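P domain of VPI (Norovirus Hu/GI.7/TCH-060/USA/2003, PDB 4P3I) forms the protruding domain of the norovirus major capsid protein VP1, which here holds a fucose- and galactose-containing glycan and probably mediates attachment to host cells. Local coordinates at residues C106-S111 with V129-P134. Residues are numbered along the deposited sequence; the frame is centred on the assembly and turned at random.
Sequences CDWHVS and VKQNAP. With GAL (beta-D-galactopyranose), chain E.
The galactose site of this norovirus P domain lies beside the edge pairing of strands 107-114 and 124-129, where Trp108 and Val129 form a hydrogen-bonded antiparallel pair. Trp108 N and Val129 O, and Val129 N and Trp108 O, are joined by two backbone bonds of 2.8 Å. Beyond this pair Lys130 runs across the Asp107 carboxylate: its chain bends at chi3 and chi4, bringing NZ into a salt bridge with Asp107 OD2 at 2.9 Å on the syn side, and a weak bond to OD1. OD1 also accepts from a water that in turn accepts from Gln131 N, and OD2 takes the galactose O3 hydroxyl at 2.7 Å. The same O3 receives His109 NE2 at 3.1 Å, near the plane of the imidazole, whose ring stacks on Trp160; Ser162 and Pro163 add further bonds to the sugar. On the other side of the strand, the extended Gln131 side chain sets CD above the rim of one face of the Trp108 indole, amide and ring planes 58° apart. Its NE2 gives a weak bond to Cys106 O at 3.0 Å and, like Trp108 NE1, donates to Ile103 O, while OE1 accepts from Ala105 N. Lysine, water and sugar thus grip both carboxylate oxygens, which should fix the rotation of Asp107 and favour its ionised form, leaving OD2 as acceptor and His109 as donor to a single galactose hydroxyl.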
loop_
_atom_site.group_PDB
_atom_site.type_symbol
_atom_site.label_atom_id
_atom_site.label_comp_id
_atom_site.label_asym_id
_atom_site.label_seq_id
_atom_site.Cartn_x
_atom_site.Cartn_y
_atom_site.Cartn_z
ATOM N N CYS A 106 -12.061 18.890 -5.868
ATOM C CA CYS A 106 -12.848 18.570 -4.687
ATOM C C CYS A 106 -12.062 18.948 -3.441
ATOM O O CYS A 106 -10.858 19.218 -3.516
ATOM C CB CYS A 106 -13.185 17.073 -4.653
ATOM S SG CYS A 106 -11.735 15.999 -4.766
ATOM N N ASP A 107 -12.749 18.988 -2.301
ATOM C CA ASP A 107 -12.074 19.094 -1.010
ATOM C C ASP A 107 -11.446 17.757 -0.619
ATOM O O ASP A 107 -12.026 16.688 -0.834
ATOM C CB ASP A 107 -13.058 19.524 0.083
ATOM C CG ASP A 107 -13.309 21.018 0.102
ATOM O OD1 ASP A 107 -13.045 21.704 -0.914
ATOM O OD2 ASP A 107 -13.792 21.508 1.141
ATOM N N TRP A 108 -10.252 17.816 -0.043
ATOM C CA TRP A 108 -9.617 16.618 0.484
ATOM C C TRP A 108 -9.644 16.649 1.999
ATOM O O TRP A 108 -9.616 17.711 2.609
ATOM C CB TRP A 108 -8.158 16.544 0.057
ATOM C CG TRP A 108 -7.925 16.329 -1.395
ATOM C CD1 TRP A 108 -8.838 15.971 -2.344
ATOM C CD2 TRP A 108 -6.674 16.472 -2.068
ATOM N NE1 TRP A 108 -8.223 15.878 -3.578
ATOM C CE2 TRP A 108 -6.894 16.185 -3.430
ATOM C CE3 TRP A 108 -5.383 16.822 -1.649
ATOM C CZ2 TRP A 108 -5.869 16.233 -4.376
ATOM C CZ3 TRP A 108 -4.372 16.867 -2.587
ATOM C CH2 TRP A 108 -4.617 16.576 -3.937
ATOM N N HIS A 109 -9.680 15.468 2.606
ATOM C CA HIS A 109 -9.587 15.360 4.053
ATOM C C HIS A 109 -8.511 14.333 4.338
ATOM O O HIS A 109 -8.665 13.162 4.016
ATOM C CB HIS A 109 -10.953 14.984 4.638
ATOM C CG HIS A 109 -12.039 15.914 4.206
ATOM N ND1 HIS A 109 -12.919 15.606 3.189
ATOM C CD2 HIS A 109 -12.427 17.117 4.690
ATOM C CE1 HIS A 109 -13.785 16.591 3.048
ATOM N NE2 HIS A 109 -13.510 17.520 3.946
ATOM N N VAL A 110 -7.401 14.806 4.907
ATOM C CA VAL A 110 -6.163 14.043 4.978
ATOM C C VAL A 110 -5.811 13.849 6.444
ATOM O O VAL A 110 -5.682 14.816 7.188
ATOM C CB VAL A 110 -5.002 14.806 4.266
ATOM C CG1 VAL A 110 -3.730 13.968 4.232
ATOM C CG2 VAL A 110 -5.412 15.184 2.845
ATOM N N SER A 111 -5.691 12.595 6.862
ATOM C CA SER A 111 -5.432 12.298 8.260
ATOM C C SER A 111 -3.931 12.163 8.469
ATOM O O SER A 111 -3.310 11.243 7.923
ATOM C CB SER A 111 -6.142 11.004 8.654
ATOM O OG SER A 111 -6.059 10.773 10.049
ATOM N N VAL A 129 -8.490 20.297 2.991
ATOM C CA VAL A 129 -7.775 21.015 1.944
ATOM C C VAL A 129 -8.700 21.359 0.792
ATOM O O VAL A 129 -9.379 20.489 0.249
ATOM C CB VAL A 129 -6.610 20.170 1.399
ATOM C CG1 VAL A 129 -5.840 20.948 0.340
ATOM C CG2 VAL A 129 -5.689 19.744 2.535
ATOM N N LYS A 130 -8.720 22.628 0.417
ATOM C CA LYS A 130 -9.517 23.064 -0.713
ATOM C C LYS A 130 -8.635 23.273 -1.945
ATOM O O LYS A 130 -7.503 23.717 -1.834
ATOM C CB LYS A 130 -10.228 24.365 -0.389
ATOM C CG LYS A 130 -11.323 24.229 0.644
ATOM C CD LYS A 130 -12.082 25.533 0.714
ATOM C CE LYS A 130 -13.545 25.296 1.019
ATOM N NZ LYS A 130 -14.121 24.192 0.193
ATOM N N GLN A 131 -9.179 22.960 -3.113
ATOM C CA GLN A 131 -8.421 23.148 -4.341
ATOM C C GLN A 131 -8.758 24.496 -4.955
ATOM O O GLN A 131 -9.263 24.575 -6.070
ATOM C CB GLN A 131 -8.666 21.992 -5.314
ATOM C CG GLN A 131 -8.082 20.683 -4.802
ATOM C CD GLN A 131 -8.179 19.546 -5.800
ATOM O OE1 GLN A 131 -7.802 19.686 -6.964
ATOM N NE2 GLN A 131 -8.683 18.410 -5.345
ATOM N N ASN A 132 -8.485 25.551 -4.189
ATOM C CA ASN A 132 -8.642 26.928 -4.655
ATOM C C ASN A 132 -7.281 27.610 -4.853
ATOM O O ASN A 132 -6.274 26.929 -5.046
ATOM C CB ASN A 132 -9.563 27.725 -3.722
ATOM C CG ASN A 132 -9.159 27.627 -2.259
ATOM O OD1 ASN A 132 -8.091 27.115 -1.926
ATOM N ND2 ASN A 132 -10.016 28.131 -1.375
ATOM N N ALA A 133 -7.238 28.937 -4.816
ATOM C CA ALA A 133 -6.001 29.654 -5.145
ATOM C C ALA A 133 -4.719 29.243 -4.378
ATOM O O ALA A 133 -3.676 29.055 -4.999
ATOM C CB ALA A 133 -6.213 31.174 -5.099
ATOM N N PRO A 134 -4.790 29.088 -3.038
ATOM C CA PRO A 134 -3.563 28.691 -2.325
ATOM C C PRO A 134 -3.140 27.228 -2.532
ATOM O O PRO A 134 -2.106 26.800 -2.005
ATOM C CB PRO A 134 -3.921 28.921 -0.847
ATOM C CG PRO A 134 -5.127 29.799 -0.860
ATOM C CD PRO A 134 -5.871 29.444 -2.101
HETATM C C1 GAL E . -18.467 20.610 4.258
HETATM C C2 GAL E . -17.154 19.868 4.070
HETATM C C3 GAL E . -16.317 20.575 3.018
HETATM C C4 GAL E . -17.128 20.729 1.742
HETATM C C5 GAL E . -18.443 21.424 2.059
HETATM C C6 GAL E . -19.264 21.572 0.777
HETATM O O2 GAL E . -16.438 19.840 5.314
HETATM O O3 GAL E . -15.138 19.803 2.745
HETATM O O4 GAL E . -17.393 19.435 1.184
HETATM O O5 GAL E . -19.180 20.644 3.012
HETATM O O6 GAL E . -20.548 22.115 1.092
HETATM O O HOH W 1 -12.096 22.401 -3.347
#